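Local coordinates for 3-hydroxyisobutyryl-CoA hydrolase (PDB 4HDT), which probably hydrolyses 3-hydroxyisobutyryl-CoA to 3-hydroxyisobutyrate and CoA, as a zinc-binding member of the crotonase-like enoyl-CoA hydratase/isomerase family, at residues G20-N25 / R55-T60. Numbering follows the deposited sequence.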
# COMPACT_ATOMS: atom_id res chain seq x y z
N GLY A 20 -0.64 -9.92 -21.06
CA GLY A 20 -1.76 -10.23 -20.20
C GLY A 20 -2.26 -8.96 -19.52
O GLY A 20 -1.54 -8.34 -18.74
N LEU A 21 -3.51 -8.61 -19.79
CA LEU A 21 -4.11 -7.35 -19.31
C LEU A 21 -5.04 -7.65 -18.16
O LEU A 21 -5.97 -8.47 -18.29
CB LEU A 21 -4.86 -6.66 -20.46
CG LEU A 21 -4.05 -6.46 -21.73
CD1 LEU A 21 -4.99 -6.12 -22.88
CD2 LEU A 21 -2.99 -5.40 -21.52
N LEU A 22 -4.80 -7.00 -17.05
CA LEU A 22 -5.67 -7.05 -15.89
C LEU A 22 -6.16 -5.63 -15.67
O LEU A 22 -5.36 -4.78 -15.32
CB LEU A 22 -4.91 -7.57 -14.66
CG LEU A 22 -4.43 -9.01 -14.79
CD1 LEU A 22 -3.51 -9.35 -13.64
CD2 LEU A 22 -5.64 -9.93 -14.84
N THR A 23 -7.46 -5.40 -15.82
CA THR A 23 -8.01 -4.07 -15.61
C THR A 23 -9.00 -4.12 -14.45
O THR A 23 -10.06 -4.73 -14.52
CB THR A 23 -8.66 -3.50 -16.88
OG1 THR A 23 -7.75 -3.60 -17.96
CG2 THR A 23 -9.13 -2.02 -16.70
N LEU A 24 -8.63 -3.48 -13.34
CA LEU A 24 -9.51 -3.42 -12.19
C LEU A 24 -10.76 -2.63 -12.61
O LEU A 24 -10.62 -1.62 -13.30
CB LEU A 24 -8.84 -2.67 -11.05
CG LEU A 24 -7.54 -3.29 -10.60
CD1 LEU A 24 -7.01 -2.49 -9.45
CD2 LEU A 24 -7.71 -4.76 -10.20
N ASN A 25 -11.96 -3.11 -12.27
CA ASN A 25 -13.17 -2.57 -12.92
C ASN A 25 -14.33 -2.42 -11.94
O ASN A 25 -15.42 -2.98 -12.16
CB ASN A 25 -13.56 -3.44 -14.13
CG ASN A 25 -14.70 -2.86 -14.94
OD1 ASN A 25 -14.78 -1.63 -15.13
ND2 ASN A 25 -15.61 -3.73 -15.36
N ARG A 55 4.07 -12.62 -22.62
CA ARG A 55 5.43 -12.13 -22.44
C ARG A 55 5.53 -11.16 -21.27
O ARG A 55 6.60 -10.91 -20.73
CB ARG A 55 5.84 -11.42 -23.74
N ALA A 56 4.39 -10.59 -20.88
CA ALA A 56 4.36 -9.57 -19.85
C ALA A 56 2.93 -9.42 -19.35
O ALA A 56 1.97 -9.89 -20.00
CB ALA A 56 4.87 -8.24 -20.39
N VAL A 57 2.79 -8.77 -18.21
CA VAL A 57 1.46 -8.48 -17.62
C VAL A 57 1.34 -6.98 -17.45
O VAL A 57 2.31 -6.34 -17.07
CB VAL A 57 1.32 -9.17 -16.26
CG1 VAL A 57 0.03 -8.72 -15.56
CG2 VAL A 57 1.35 -10.70 -16.42
N LEU A 58 0.15 -6.40 -17.64
CA LEU A 58 -0.08 -4.97 -17.46
C LEU A 58 -1.33 -4.78 -16.62
O LEU A 58 -2.41 -5.26 -16.98
CB LEU A 58 -0.26 -4.31 -18.81
CG LEU A 58 -0.80 -2.89 -18.88
CD1 LEU A 58 0.31 -1.97 -18.47
CD2 LEU A 58 -1.29 -2.54 -20.28
N LEU A 59 -1.16 -4.09 -15.50
CA LEU A 59 -2.24 -3.82 -14.56
C LEU A 59 -2.64 -2.37 -14.72
O LEU A 59 -1.80 -1.46 -14.59
CB LEU A 59 -1.80 -4.07 -13.12
CG LEU A 59 -2.82 -3.68 -12.03
CD1 LEU A 59 -4.07 -4.57 -12.06
CD2 LEU A 59 -2.23 -3.59 -10.64
N THR A 60 -3.93 -2.15 -14.99
CA THR A 60 -4.50 -0.80 -15.02
C THR A 60 -5.85 -0.82 -14.28
O THR A 60 -6.33 -1.85 -13.86
CB THR A 60 -4.73 -0.27 -16.44
OG1 THR A 60 -5.75 -1.04 -17.11
CG2 THR A 60 -3.53 -0.33 -17.26
O HOH W 1 -4.59 -3.53 -18.24
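Leu58 O is gripped twice: by the backbone N-H of Leu22, N to O 3.0 Å and almost straight at 176°, and by an ordered water that donates to it. The same water also hydrogen-bonds Thr60 OG1 at 3.0 Å and Thr23 OG1 at 3.2 Å, so it ties the two threonine hydroxyls to the backbone of strand 56-60. Thr23 carries OG1 beside its own backbone N (chi1 -51°), whereas in Thr60 OG1 sits between N and the carbonyl carbon (chi1 66°); from these positions both reach the water, while the methyl Thr23 CG2 lies against Thr60 OG1. Four more backbone bonds run alternately between the strands, Gly20 N to Ala56 O, Leu58 N to Gly20 O, Thr60 N to Leu22 O and Leu24 N to Thr60 O, in parallel register with Leu22 beside Leu59. On the face of Thr23 and Thr60, Leu21 adds its CD2 methyl, 3.6 Å from CD2 of Leu58. The face of Leu22, Val57 and Leu59 is apolar, and Leu24 at the end of the strand joins it through its side chain: CD1 of Leu59 lies against Leu22 O and touches both CB of Leu22 and CG of Leu24, 4.0 Å from the latter, and Leu22 CD1 meets Val57 CG1 at 4.1 Å. Helix 35-49 packs over this side with Met41 on Leu24 and Leu59 and Trp48 on Leu22 and Val57, completing the beta-alpha-beta crossover of the crotonase-like fold. Strands 11-16 and 108-112 flank the pair within the mixed sheet. The two faces thus differ in chemistry: an apolar one packed against the crossover helix, and one where leucines give way to threonines whose hydroxyls share a water with Leu58 O, giving that carbonyl a second donor.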